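Local coordinates for protein glutamate racemase (Escherichia coli, PDB 2JFN) that belongs to the Asp/Glu/hydantoin racemase family, an alpha/beta enzyme built on two beta-sheets, here with glutamic acid and UDP-N-acetylmuramoyl-L-alanine bound, at residues 168-173 with 204-209; 162-167 with 184-189; 86-91 with 107-112; 23-28 with 48-53. One frame throughout, in Å; residues are numbered along the deposited sequence.

Contact 1: residues 168-173 with 204-209; sequences LAEAKL and CTHFPL. With GLU (glutamic acid), chain B.
H206 meets E170 through a short, nearly straight bond: NE2 donates to E170 OE1 at 2.7 Å, with an N-H...O angle of 172°. The oxygen lies almost in the imidazole plane but is reached on its anti side, and the carboxylate is turned 46° from the ring. E170 gets there because its chain bends at chi2 (-73°), bringing OE1 back to the ring edge; H174 holds OE2 and V31 N also donates to OE1, so both carboxylate oxygens have partners that limit its rotation. A169 CB packs at the same ring edge, 3.8 Å from H206 CD2. The ring's other nitrogen, H206 ND1, accepts from the amino N of the bound glutamic acid at 2.8 Å. That N also donates to T205 OG1 (2.7 Å), while T205 N donates to the ligand O. K172 is fully extended, and its NZ reaches L209 O at 2.9 Å, nearly along the carbonyl, besides pairing with E213. The L173 and L209 side chains cross at about a right angle, their CD1 methyls 3.9 Å apart. The turn 204-207 follows strand 199-202 and precedes helix 211-217; helix 163-174 packs against it, while helix 33-43 touches both segments through L34, S35 and V36.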
loop_
_atom_site.group_PDB
_atom_site.type_symbol
_atom_site.label_atom_id
_atom_site.label_comp_id
_atom_site.label_asym_id
_atom_site.label_seq_id
_atom_site.Cartn_x
_atom_site.Cartn_y
_atom_site.Cartn_z
ATOM N N LEU A 168 -7.163 -12.239 -0.672
ATOM C CA LEU A 168 -8.422 -11.994 -1.355
ATOM C C LEU A 168 -8.219 -10.846 -2.338
ATOM O O LEU A 168 -8.713 -10.888 -3.466
ATOM C CB LEU A 168 -9.521 -11.656 -0.338
ATOM C CG LEU A 168 -9.966 -12.851 0.510
ATOM C CD1 LEU A 168 -10.969 -12.403 1.553
ATOM C CD2 LEU A 168 -10.570 -13.913 -0.395
ATOM N N ALA A 169 -7.470 -9.833 -1.911
ATOM C CA ALA A 169 -7.192 -8.679 -2.766
ATOM C C ALA A 169 -6.337 -9.131 -3.949
ATOM O O ALA A 169 -6.598 -8.753 -5.093
ATOM C CB ALA A 169 -6.467 -7.580 -1.968
ATOM N N GLU A 170 -5.314 -9.936 -3.676
ATOM C CA GLU A 170 -4.459 -10.442 -4.751
ATOM C C GLU A 170 -5.331 -11.201 -5.749
ATOM O O GLU A 170 -5.289 -10.940 -6.949
ATOM C CB GLU A 170 -3.377 -11.379 -4.198
ATOM C CG GLU A 170 -2.206 -10.674 -3.521
ATOM C CD GLU A 170 -1.270 -9.977 -4.508
ATOM O OE1 GLU A 170 -0.696 -8.926 -4.143
ATOM O OE2 GLU A 170 -1.095 -10.481 -5.643
ATOM N N ALA A 171 -6.132 -12.135 -5.242
ATOM C CA ALA A 171 -7.012 -12.923 -6.100
ATOM C C ALA A 171 -7.877 -12.027 -6.973
ATOM O O ALA A 171 -7.977 -12.228 -8.185
ATOM C CB ALA A 171 -7.898 -13.822 -5.252
ATOM N N LYS A 172 -8.507 -11.034 -6.358
ATOM C CA LYS A 172 -9.373 -10.135 -7.101
ATOM C C LYS A 172 -8.702 -9.514 -8.320
ATOM O O LYS A 172 -9.245 -9.577 -9.425
ATOM C CB LYS A 172 -9.907 -9.027 -6.190
ATOM C CG LYS A 172 -10.853 -8.073 -6.898
ATOM C CD LYS A 172 -11.379 -6.999 -5.951
ATOM C CE LYS A 172 -12.351 -6.071 -6.663
ATOM N NZ LYS A 172 -12.898 -5.050 -5.737
ATOM N N LEU A 173 -7.530 -8.915 -8.133
ATOM C CA LEU A 173 -6.846 -8.288 -9.254
ATOM C C LEU A 173 -6.232 -9.306 -10.210
ATOM O O LEU A 173 -5.722 -8.943 -11.266
ATOM C CB LEU A 173 -5.772 -7.311 -8.762
ATOM C CG LEU A 173 -6.182 -6.126 -7.871
ATOM C CD1 LEU A 173 -5.432 -4.883 -8.330
ATOM C CD2 LEU A 173 -7.677 -5.885 -7.929
ATOM N N CYS A 204 -3.592 -1.554 5.380
ATOM C CA CYS A 204 -2.881 -2.426 4.457
ATOM C C CYS A 204 -3.266 -1.860 3.097
ATOM O O CYS A 204 -4.453 -1.721 2.799
ATOM C CB CYS A 204 -3.357 -3.870 4.604
ATOM S SG CYS A 204 -2.379 -5.045 3.659
ATOM N N THR A 205 -2.281 -1.509 2.275
ATOM C CA THR A 205 -2.590 -0.925 0.969
ATOM C C THR A 205 -3.366 -1.869 0.049
ATOM O O THR A 205 -3.893 -1.452 -0.983
ATOM C CB THR A 205 -1.308 -0.423 0.250
ATOM O OG1 THR A 205 -0.464 -1.533 -0.079
ATOM C CG2 THR A 205 -0.538 0.532 1.156
ATOM N N HIS A 206 -3.439 -3.143 0.418
ATOM C CA HIS A 206 -4.207 -4.103 -0.376
ATOM C C HIS A 206 -5.713 -3.932 -0.130
ATOM O O HIS A 206 -6.538 -4.154 -1.025
ATOM C CB HIS A 206 -3.850 -5.545 0.002
ATOM C CG HIS A 206 -2.726 -6.135 -0.794
ATOM N ND1 HIS A 206 -1.406 -5.791 -0.596
ATOM C CD2 HIS A 206 -2.727 -7.082 -1.763
ATOM C CE1 HIS A 206 -0.641 -6.502 -1.405
ATOM N NE2 HIS A 206 -1.418 -7.293 -2.124
ATOM N N PHE A 207 -6.065 -3.530 1.086
ATOM C CA PHE A 207 -7.471 -3.423 1.465
ATOM C C PHE A 207 -8.372 -2.444 0.722
ATOM O O PHE A 207 -9.520 -2.778 0.438
ATOM C CB PHE A 207 -7.573 -3.244 2.990
ATOM C CG PHE A 207 -6.978 -4.399 3.776
ATOM C CD1 PHE A 207 -6.839 -4.322 5.163
ATOM C CD2 PHE A 207 -6.538 -5.558 3.125
ATOM C CE1 PHE A 207 -6.271 -5.373 5.889
ATOM C CE2 PHE A 207 -5.969 -6.614 3.842
ATOM C CZ PHE A 207 -5.835 -6.521 5.225
ATOM N N PRO A 208 -7.884 -1.230 0.391
ATOM C CA PRO A 208 -8.770 -0.311 -0.333
ATOM C C PRO A 208 -9.287 -0.950 -1.629
ATOM O O PRO A 208 -10.352 -0.592 -2.131
ATOM C CB PRO A 208 -7.867 0.893 -0.600
ATOM C CG PRO A 208 -7.001 0.919 0.614
ATOM C CD PRO A 208 -6.631 -0.553 0.780
ATOM N N LEU A 209 -8.521 -1.902 -2.159
ATOM C CA LEU A 209 -8.898 -2.605 -3.388
ATOM C C LEU A 209 -10.165 -3.433 -3.174
ATOM O O LEU A 209 -10.833 -3.822 -4.135
ATOM C CB LEU A 209 -7.762 -3.536 -3.837
ATOM C CG LEU A 209 -6.443 -2.870 -4.225
ATOM C CD1 LEU A 209 -5.400 -3.934 -4.508
ATOM C CD2 LEU A 209 -6.661 -1.983 -5.443
HETATM N N GLU B . 0.430 -4.038 0.549
HETATM C CA GLU B . 0.566 -4.737 1.831
HETATM C C GLU B . 0.979 -3.731 2.888
HETATM O O GLU B . 0.501 -2.539 2.861
HETATM C CB GLU B . 1.619 -5.849 1.706
HETATM C CG GLU B . 1.104 -7.155 2.350
HETATM C CD GLU B . 2.231 -8.168 2.506
HETATM O OE1 GLU B . 2.226 -8.946 3.456
HETATM O OE2 GLU B . 3.148 -8.224 1.680
HETATM O OXT GLU B . 1.789 -4.069 3.813
#

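Contact 2: residues 162-167 with 184-189; sequences SAEMVE and KRILRP
I186 lays its CD1 methyl along the aliphatic part of E164, 3.9 Å from CG and 3.8 Å from CD of that glutamate. E164 can offer this length because its CG stands opposite the backbone N (chi1 -173°) and the chain runs on straight, so carbon, not the charged end alone, faces the isoleucine. The second branch, I186 CG2, turns to the start of the helix and sits 3.6 Å from S162 OG. It also touches the methyl of M165, with CE 3.9 Å away. One isoleucine thus meets three side chains, and no hydrogen bond joins the two segments. S162 is the N-cap of helix 163-174: its OG accepts from M165 N at 3.0 Å (N-H...O angle 149°), and the same hydroxyl then serves as a packing surface for I186. S162 also bonds through its backbone to A134 of strand 129-134, which ties the helix start to the four-stranded parallel sheet. M165 bends only at its last torsion, chi3 -76°, which swings CE across to I186 and brings it 4.3 Å from L187 CD2. L187 comes at the break between helices 180-186 and 188-191, and beyond M165 its side chain reaches L214 and V217 of helix 211-217. M165 touches L214 as well, along with L183, F207 and L210.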
loop_
_atom_site.group_PDB
_atom_site.type_symbol
_atom_site.label_atom_id
_atom_site.label_comp_id
_atom_site.label_asym_id
_atom_site.label_seq_id
_atom_site.Cartn_x
_atom_site.Cartn_y
_atom_site.Cartn_z
ATOM N N SER A 162 -5.332 -9.601 9.190
ATOM C CA SER A 162 -5.714 -10.711 8.326
ATOM C C SER A 162 -4.856 -10.877 7.082
ATOM O O SER A 162 -4.931 -10.075 6.153
ATOM C CB SER A 162 -7.176 -10.563 7.892
ATOM O OG SER A 162 -7.520 -11.559 6.940
ATOM N N ALA A 163 -4.053 -11.935 7.061
ATOM C CA ALA A 163 -3.213 -12.215 5.910
ATOM C C ALA A 163 -4.124 -12.736 4.793
ATOM O O ALA A 163 -3.841 -12.564 3.610
ATOM C CB ALA A 163 -2.169 -13.262 6.270
ATOM N N GLU A 164 -5.229 -13.367 5.181
ATOM C CA GLU A 164 -6.168 -13.906 4.205
ATOM C C GLU A 164 -6.809 -12.800 3.363
ATOM O O GLU A 164 -7.057 -12.970 2.167
ATOM C CB GLU A 164 -7.261 -14.707 4.911
ATOM C CG GLU A 164 -8.185 -15.438 3.950
ATOM C CD GLU A 164 -9.225 -16.285 4.660
ATOM O OE1 GLU A 164 -9.084 -16.508 5.884
ATOM O OE2 GLU A 164 -10.176 -16.738 3.986
ATOM N N MET A 165 -7.082 -11.662 3.986
ATOM C CA MET A 165 -7.692 -10.565 3.247
ATOM C C MET A 165 -6.723 -10.064 2.175
ATOM O O MET A 165 -7.136 -9.648 1.089
ATOM C CB MET A 165 -8.069 -9.433 4.199
ATOM C CG MET A 165 -9.066 -8.458 3.593
ATOM S SD MET A 165 -9.600 -7.190 4.759
ATOM C CE MET A 165 -10.730 -8.108 5.772
ATOM N N VAL A 166 -5.430 -10.107 2.481
ATOM C CA VAL A 166 -4.433 -9.675 1.514
ATOM C C VAL A 166 -4.549 -10.576 0.288
ATOM O O VAL A 166 -4.514 -10.105 -0.845
ATOM C CB VAL A 166 -3.006 -9.781 2.087
ATOM C CG1 VAL A 166 -1.991 -9.372 1.023
ATOM C CG2 VAL A 166 -2.873 -8.893 3.317
ATOM N N GLU A 167 -4.693 -11.876 0.532
ATOM C CA GLU A 167 -4.820 -12.851 -0.544
ATOM C C GLU A 167 -6.095 -12.642 -1.348
ATOM O O GLU A 167 -6.115 -12.847 -2.560
ATOM C CB GLU A 167 -4.795 -14.276 0.023
ATOM C CG GLU A 167 -3.423 -14.725 0.471
ATOM C CD GLU A 167 -2.367 -14.512 -0.605
ATOM O OE1 GLU A 167 -2.623 -14.864 -1.781
ATOM O OE2 GLU A 167 -1.277 -13.992 -0.280
ATOM N N LYS A 184 -16.966 -12.273 5.473
ATOM C CA LYS A 184 -17.827 -12.254 6.650
ATOM C C LYS A 184 -17.191 -13.049 7.779
ATOM O O LYS A 184 -17.289 -12.676 8.946
ATOM C CB LYS A 184 -19.200 -12.851 6.322
ATOM C CG LYS A 184 -20.033 -12.011 5.376
ATOM C CD LYS A 184 -21.302 -12.739 4.960
ATOM C CE LYS A 184 -22.060 -11.954 3.903
ATOM N NZ LYS A 184 -23.248 -12.716 3.396
ATOM N N ARG A 185 -16.550 -14.153 7.419
ATOM C CA ARG A 185 -15.898 -15.009 8.400
ATOM C C ARG A 185 -14.740 -14.251 9.039
ATOM O O ARG A 185 -14.592 -14.223 10.262
ATOM C CB ARG A 185 -15.380 -16.279 7.717
ATOM C CG ARG A 185 -14.655 -17.229 8.657
ATOM C CD ARG A 185 -15.597 -17.801 9.711
ATOM N NE ARG A 185 -14.852 -18.482 10.766
ATOM C CZ ARG A 185 -14.094 -17.858 11.661
ATOM N NH1 ARG A 185 -13.985 -16.534 11.637
ATOM N NH2 ARG A 185 -13.432 -18.558 12.572
ATOM N N ILE A 186 -13.921 -13.628 8.200
ATOM C CA ILE A 186 -12.786 -12.865 8.696
ATOM C C ILE A 186 -13.270 -11.743 9.617
ATOM O O ILE A 186 -12.673 -11.485 10.661
ATOM C CB ILE A 186 -11.980 -12.251 7.521
ATOM C CG1 ILE A 186 -11.374 -13.373 6.667
ATOM C CG2 ILE A 186 -10.894 -11.321 8.059
ATOM C CD1 ILE A 186 -10.677 -12.882 5.401
ATOM N N LEU A 187 -14.362 -11.087 9.234
ATOM C CA LEU A 187 -14.908 -9.981 10.017
ATOM C C LEU A 187 -15.926 -10.398 11.086
ATOM O O LEU A 187 -16.510 -9.546 11.754
ATOM C CB LEU A 187 -15.546 -8.947 9.071
ATOM C CG LEU A 187 -14.584 -8.273 8.083
ATOM C CD1 LEU A 187 -15.360 -7.518 7.009
ATOM C CD2 LEU A 187 -13.666 -7.331 8.838
ATOM N N ARG A 188 -16.118 -11.703 11.257
ATOM C CA ARG A 188 -17.081 -12.212 12.233
ATOM C C ARG A 188 -16.947 -11.521 13.594
ATOM O O ARG A 188 -17.940 -11.074 14.160
ATOM C CB ARG A 188 -16.943 -13.740 12.384
ATOM C CG ARG A 188 -18.148 -14.406 13.079
ATOM C CD ARG A 188 -18.065 -15.934 13.062
ATOM N NE ARG A 188 -17.057 -16.456 13.986
ATOM C CZ ARG A 188 -16.879 -17.749 14.244
ATOM N NH1 ARG A 188 -17.637 -18.658 13.646
ATOM N NH2 ARG A 188 -15.954 -18.136 15.108
ATOM N N PRO A 189 -15.714 -11.401 14.123
ATOM C CA PRO A 189 -15.505 -10.749 15.422
ATOM C C PRO A 189 -16.226 -9.408 15.522
ATOM O O PRO A 189 -16.868 -9.102 16.534
ATOM C CB PRO A 189 -13.990 -10.571 15.476
ATOM C CG PRO A 189 -13.485 -11.724 14.693
ATOM C CD PRO A 189 -14.424 -11.776 13.514
#

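Contact 3: residues 86-91 with 107-112; sequences ALAVVA and FDFPVV
A88 O accepts from V112 N at 2.8 Å, V112 O from V90 N at the same length, and P110 O from A88 N at a longer 3.2 Å, with A88 beside V111 and V89 beside V112 in parallel register. All three bonds are nearly straight. Side chains alternate about the strands. V89 and V112 lie side by side pointing the same way, V89 CG2 4.1 Å from V112 CB. V111 lies on the same face as A88, and its CG1 meets V90 CG2. A88 CB comes 3.7 Å from F109 CE1. That ring is placed by chi1 of 50°, which puts CG between the backbone N and the carbonyl carbon, and F107 CB lies 3.4 Å above one ring face. This is the strand pairing of a beta-alpha-beta unit, strand 87-90, helix 93-106 and strand 111-112. L87 crosses P110 at about a right angle. A86 O, buried with no hydrogen-bond partner in the model, is met by carbon: P110 CD at 3.2 Å. Outside, helix 93-106 covers V90 and V111 through S96, L100 and L103, and helix 228-241 covers L87, V89 and V112. V112 also touches the bound UDP-N-acetylmuramoyl-L-alanine.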
loop_
_atom_site.group_PDB
_atom_site.type_symbol
_atom_site.label_atom_id
_atom_site.label_comp_id
_atom_site.label_asym_id
_atom_site.label_seq_id
_atom_site.Cartn_x
_atom_site.Cartn_y
_atom_site.Cartn_z
ATOM N N ALA A 86 12.524 10.786 -9.430
ATOM C CA ALA A 86 12.264 12.095 -8.852
ATOM C C ALA A 86 11.728 11.840 -7.439
ATOM O O ALA A 86 11.942 12.629 -6.523
ATOM C CB ALA A 86 11.225 12.849 -9.692
ATOM N N LEU A 87 11.052 10.709 -7.262
ATOM C CA LEU A 87 10.474 10.364 -5.969
ATOM C C LEU A 87 10.012 8.912 -5.960
ATOM O O LEU A 87 9.640 8.367 -6.999
ATOM C CB LEU A 87 9.282 11.293 -5.693
ATOM C CG LEU A 87 8.342 11.075 -4.504
ATOM C CD1 LEU A 87 7.629 12.391 -4.207
ATOM C CD2 LEU A 87 7.324 9.976 -4.813
ATOM N N ALA A 88 10.039 8.296 -4.783
ATOM C CA ALA A 88 9.602 6.916 -4.625
ATOM C C ALA A 88 8.620 6.794 -3.463
ATOM O O ALA A 88 8.790 7.418 -2.412
ATOM C CB ALA A 88 10.795 6.009 -4.382
ATOM N N VAL A 89 7.592 5.981 -3.664
ATOM C CA VAL A 89 6.582 5.751 -2.641
ATOM C C VAL A 89 6.590 4.291 -2.221
ATOM O O VAL A 89 6.445 3.398 -3.055
ATOM C CB VAL A 89 5.164 6.071 -3.160
ATOM C CG1 VAL A 89 4.152 5.888 -2.033
ATOM C CG2 VAL A 89 5.113 7.484 -3.725
ATOM N N VAL A 90 6.784 4.048 -0.931
ATOM C CA VAL A 90 6.761 2.696 -0.411
ATOM C C VAL A 90 5.298 2.510 -0.015
ATOM O O VAL A 90 4.935 2.698 1.146
ATOM C CB VAL A 90 7.673 2.559 0.826
ATOM C CG1 VAL A 90 7.657 1.125 1.337
ATOM C CG2 VAL A 90 9.107 2.967 0.458
ATOM N N ALA A 91 4.463 2.185 -1.001
ATOM C CA ALA A 91 3.023 2.006 -0.782
ATOM C C ALA A 91 2.771 0.616 -0.236
ATOM O O ALA A 91 2.023 -0.171 -0.816
ATOM C CB ALA A 91 2.277 2.207 -2.092
ATOM N N PHE A 107 19.372 7.035 -0.889
ATOM C CA PHE A 107 18.970 7.825 -2.039
ATOM C C PHE A 107 18.848 9.321 -1.834
ATOM O O PHE A 107 18.627 9.797 -0.721
ATOM C CB PHE A 107 17.668 7.262 -2.610
ATOM C CG PHE A 107 17.749 5.797 -2.933
ATOM C CD1 PHE A 107 17.224 4.846 -2.064
ATOM C CD2 PHE A 107 18.409 5.366 -4.081
ATOM C CE1 PHE A 107 17.360 3.483 -2.330
ATOM C CE2 PHE A 107 18.550 4.002 -4.360
ATOM C CZ PHE A 107 18.025 3.063 -3.481
ATOM N N ASP A 108 18.993 10.055 -2.933
ATOM C CA ASP A 108 18.909 11.505 -2.899
ATOM C C ASP A 108 17.675 12.053 -3.581
ATOM O O ASP A 108 17.709 13.072 -4.272
ATOM C CB ASP A 108 20.173 12.114 -3.495
ATOM C CG ASP A 108 21.376 11.875 -2.620
ATOM O OD1 ASP A 108 21.322 12.271 -1.436
ATOM O OD2 ASP A 108 22.363 11.284 -3.102
ATOM N N PHE A 109 16.576 11.340 -3.394
ATOM C CA PHE A 109 15.294 11.770 -3.912
ATOM C C PHE A 109 14.362 11.496 -2.747
ATOM O O PHE A 109 14.614 10.601 -1.936
ATOM C CB PHE A 109 14.895 11.002 -5.185
ATOM C CG PHE A 109 15.009 9.513 -5.075
ATOM C CD1 PHE A 109 14.095 8.778 -4.320
ATOM C CD2 PHE A 109 16.024 8.837 -5.750
ATOM C CE1 PHE A 109 14.194 7.388 -4.241
ATOM C CE2 PHE A 109 16.133 7.454 -5.678
ATOM C CZ PHE A 109 15.216 6.722 -4.923
ATOM N N PRO A 110 13.295 12.287 -2.620
ATOM C CA PRO A 110 12.378 12.060 -1.502
ATOM C C PRO A 110 11.703 10.692 -1.535
ATOM O O PRO A 110 11.405 10.154 -2.600
ATOM C CB PRO A 110 11.394 13.224 -1.627
ATOM C CG PRO A 110 11.366 13.484 -3.096
ATOM C CD PRO A 110 12.816 13.373 -3.492
ATOM N N VAL A 111 11.491 10.129 -0.354
ATOM C CA VAL A 111 10.845 8.831 -0.233
ATOM C C VAL A 111 9.601 9.001 0.627
ATOM O O VAL A 111 9.666 9.565 1.716
ATOM C CB VAL A 111 11.775 7.793 0.427
ATOM C CG1 VAL A 111 11.071 6.438 0.518
ATOM C CG2 VAL A 111 13.080 7.671 -0.377
ATOM N N VAL A 112 8.469 8.524 0.126
ATOM C CA VAL A 112 7.216 8.621 0.862
ATOM C C VAL A 112 6.891 7.275 1.482
ATOM O O VAL A 112 7.046 6.231 0.843
ATOM C CB VAL A 112 6.058 9.055 -0.067
ATOM C CG1 VAL A 112 4.737 9.061 0.691
ATOM C CG2 VAL A 112 6.342 10.426 -0.621
#

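Contact 4: residues 23-28 with 48-53; sequences TVLVFD and HYIYAF. With GLU (glutamic acid), chain B.
V24 and V26 of strand 21-28 trade backbone bonds with H48, I50 and A52 in regular alternation: V24 N to H48 O and V26 N to I50 O are both 2.9 Å. The run ends with D28 N on A52 O at 3.2 Å. CA-H...O contacts accompany these bonds throughout. Of the polar side chains, T23 OG1 and H48 ND1 share a hydrogen bond at 2.9 Å, the hydroxyl sitting at the imidazole edge, in its plane. The two strands are parallel neighbours in a mixed sheet, joined by helix 33-43 as a beta-alpha-beta unit, and their directions differ by 23°. Apolar contacts fill both faces. On the side of T23, L25 and F27, T23 CG2 presses on I50 CD1 at a tight 3.4 Å, and L25 CD1 rests 3.9 Å from both I50 CG2 and A52 CB. On the other, V26 CG1 meets Y51 CE2, beneath helix 33-43. Y51's hydroxyl bonds to G30 O and passes 3.7 Å from D28 CB. D28 CG stands anti to the backbone N (chi1 -177°), which carries the carboxylate to the ligand: OD2 accepts from the amino N of glutamic acid at 2.8 Å, OD1 only weakly. G30 N and G33 N hold OD1.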
loop_
_atom_site.group_PDB
_atom_site.type_symbol
_atom_site.label_atom_id
_atom_site.label_comp_id
_atom_site.label_asym_id
_atom_site.label_seq_id
_atom_site.Cartn_x
_atom_site.Cartn_y
_atom_site.Cartn_z
ATOM N N THR A 23 9.748 11.258 -12.971
ATOM C CA THR A 23 9.621 9.821 -12.805
ATOM C C THR A 23 9.308 9.493 -11.356
ATOM O O THR A 23 10.068 9.834 -10.449
ATOM C CB THR A 23 10.932 9.119 -13.215
ATOM O OG1 THR A 23 11.160 9.329 -14.615
ATOM C CG2 THR A 23 10.856 7.626 -12.920
ATOM N N VAL A 24 8.178 8.832 -11.147
ATOM C CA VAL A 24 7.761 8.445 -9.813
ATOM C C VAL A 24 7.603 6.938 -9.686
ATOM O O VAL A 24 6.905 6.303 -10.477
ATOM C CB VAL A 24 6.426 9.119 -9.433
ATOM C CG1 VAL A 24 5.914 8.563 -8.118
ATOM C CG2 VAL A 24 6.629 10.629 -9.327
ATOM N N LEU A 25 8.260 6.378 -8.680
ATOM C CA LEU A 25 8.180 4.952 -8.420
ATOM C C LEU A 25 7.170 4.691 -7.315
ATOM O O LEU A 25 7.172 5.376 -6.295
ATOM C CB LEU A 25 9.539 4.404 -7.967
ATOM C CG LEU A 25 9.508 3.005 -7.338
ATOM C CD1 LEU A 25 9.105 1.965 -8.389
ATOM C CD2 LEU A 25 10.885 2.674 -6.751
ATOM N N VAL A 26 6.296 3.715 -7.539
ATOM C CA VAL A 26 5.330 3.299 -6.535
ATOM C C VAL A 26 5.663 1.815 -6.321
ATOM O O VAL A 26 5.593 1.013 -7.262
ATOM C CB VAL A 26 3.871 3.454 -7.016
ATOM C CG1 VAL A 26 2.922 2.982 -5.925
ATOM C CG2 VAL A 26 3.582 4.931 -7.357
ATOM N N PHE A 27 6.051 1.470 -5.095
ATOM C CA PHE A 27 6.442 0.105 -4.745
ATOM C C PHE A 27 5.558 -0.587 -3.714
ATOM O O PHE A 27 5.046 0.042 -2.792
ATOM C CB PHE A 27 7.875 0.100 -4.200
ATOM C CG PHE A 27 8.285 -1.215 -3.580
ATOM C CD1 PHE A 27 8.748 -2.263 -4.375
ATOM C CD2 PHE A 27 8.148 -1.425 -2.212
ATOM C CE1 PHE A 27 9.065 -3.501 -3.815
ATOM C CE2 PHE A 27 8.461 -2.661 -1.639
ATOM C CZ PHE A 27 8.918 -3.701 -2.442
ATOM N N ASP A 28 5.397 -1.896 -3.879
ATOM C CA ASP A 28 4.639 -2.727 -2.947
ATOM C C ASP A 28 5.090 -4.161 -3.139
ATOM O O ASP A 28 5.741 -4.488 -4.132
ATOM C CB ASP A 28 3.128 -2.669 -3.202
ATOM C CG ASP A 28 2.340 -3.485 -2.177
ATOM O OD1 ASP A 28 1.327 -4.125 -2.535
ATOM O OD2 ASP A 28 2.742 -3.489 -0.995
ATOM N N HIS A 48 5.650 10.190 -15.178
ATOM C CA HIS A 48 6.188 8.962 -15.759
ATOM C C HIS A 48 6.196 7.997 -14.583
ATOM O O HIS A 48 7.099 8.038 -13.743
ATOM C CB HIS A 48 7.625 9.140 -16.252
ATOM C CG HIS A 48 8.302 7.846 -16.597
ATOM N ND1 HIS A 48 9.591 7.550 -16.206
ATOM C CD2 HIS A 48 7.872 6.775 -17.307
ATOM C CE1 HIS A 48 9.925 6.354 -16.660
ATOM N NE2 HIS A 48 8.899 5.863 -17.331
ATOM N N TYR A 49 5.184 7.146 -14.517
ATOM C CA TYR A 49 5.075 6.205 -13.416
ATOM C C TYR A 49 5.743 4.858 -13.648
ATOM O O TYR A 49 5.716 4.300 -14.749
ATOM C CB TYR A 49 3.603 5.958 -13.065
ATOM C CG TYR A 49 2.890 7.138 -12.439
ATOM C CD1 TYR A 49 2.068 7.968 -13.199
ATOM C CD2 TYR A 49 3.018 7.404 -11.074
ATOM C CE1 TYR A 49 1.376 9.043 -12.614
ATOM C CE2 TYR A 49 2.340 8.470 -10.478
ATOM C CZ TYR A 49 1.518 9.284 -11.255
ATOM O OH TYR A 49 0.834 10.324 -10.655
ATOM N N ILE A 50 6.349 4.354 -12.586
ATOM C CA ILE A 50 6.975 3.047 -12.602
ATOM C C ILE A 50 6.342 2.317 -11.431
ATOM O O ILE A 50 6.384 2.806 -10.298
ATOM C CB ILE A 50 8.490 3.116 -12.341
ATOM C CG1 ILE A 50 9.188 3.903 -13.454
ATOM C CG2 ILE A 50 9.061 1.700 -12.248
ATOM C CD1 ILE A 50 10.619 4.286 -13.104
ATOM N N TYR A 51 5.728 1.173 -11.701
ATOM C CA TYR A 51 5.137 0.381 -10.635
ATOM C C TYR A 51 6.004 -0.858 -10.498
ATOM O O TYR A 51 6.273 -1.547 -11.484
ATOM C CB TYR A 51 3.700 -0.038 -10.964
ATOM C CG TYR A 51 3.009 -0.712 -9.789
ATOM C CD1 TYR A 51 2.895 -2.100 -9.708
ATOM C CD2 TYR A 51 2.535 0.048 -8.718
ATOM C CE1 TYR A 51 2.330 -2.716 -8.579
ATOM C CE2 TYR A 51 1.967 -0.554 -7.592
ATOM C CZ TYR A 51 1.870 -1.930 -7.524
ATOM O OH TYR A 51 1.337 -2.505 -6.382
ATOM N N ALA A 52 6.457 -1.135 -9.283
ATOM C CA ALA A 52 7.287 -2.310 -9.053
ATOM C C ALA A 52 6.709 -3.133 -7.916
ATOM O O ALA A 52 6.376 -2.598 -6.855
ATOM C CB ALA A 52 8.715 -1.887 -8.719
ATOM N N PHE A 53 6.571 -4.433 -8.143
ATOM C CA PHE A 53 6.056 -5.306 -7.105
ATOM C C PHE A 53 6.960 -6.528 -6.935
ATOM O O PHE A 53 7.439 -7.117 -7.910
ATOM C CB PHE A 53 4.589 -5.698 -7.394
ATOM C CG PHE A 53 4.375 -6.426 -8.699
ATOM C CD1 PHE A 53 4.124 -7.797 -8.708
ATOM C CD2 PHE A 53 4.379 -5.737 -9.909
ATOM C CE1 PHE A 53 3.876 -8.472 -9.904
ATOM C CE2 PHE A 53 4.134 -6.400 -11.117
ATOM C CZ PHE A 53 3.882 -7.773 -11.112
HETATM N N GLU B . 0.430 -4.038 0.549
HETATM C CA GLU B . 0.566 -4.737 1.831
HETATM C C GLU B . 0.979 -3.731 2.888
HETATM O O GLU B . 0.501 -2.539 2.861
HETATM C CB GLU B . 1.619 -5.849 1.706
HETATM C CG GLU B . 1.104 -7.155 2.350
HETATM C CD GLU B . 2.231 -8.168 2.506
HETATM O OE1 GLU B . 2.226 -8.946 3.456
HETATM O OE2 GLU B . 3.148 -8.224 1.680
HETATM O OXT GLU B . 1.789 -4.069 3.813
#

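How the contacts relate
Contacts 3 and 4 belong to the same mixed sheet, their centres 10 Å apart; V89 N lies 2.7 Å from L25 O, a probable hydrogen bond between the strand pairs. Contacts 1 and 2 share helix 163-174, where F207 CE2 packs 3.5 Å from M165 CB. Glutamic acid sits where contacts 1 and 4 meet: D28 from one and H206 from the other both hold its amino N, with H206 CE1 3.3 Å from D28 OD1. T205 OG1 adds a probable bond to A91 O of contact 3 at 2.9 Å. Contact 2 stays away from contact 3, their centres 31 Å apart, while V112 of contact 3 lies about 4 Å from UDP-N-acetylmuramoyl-L-alanine.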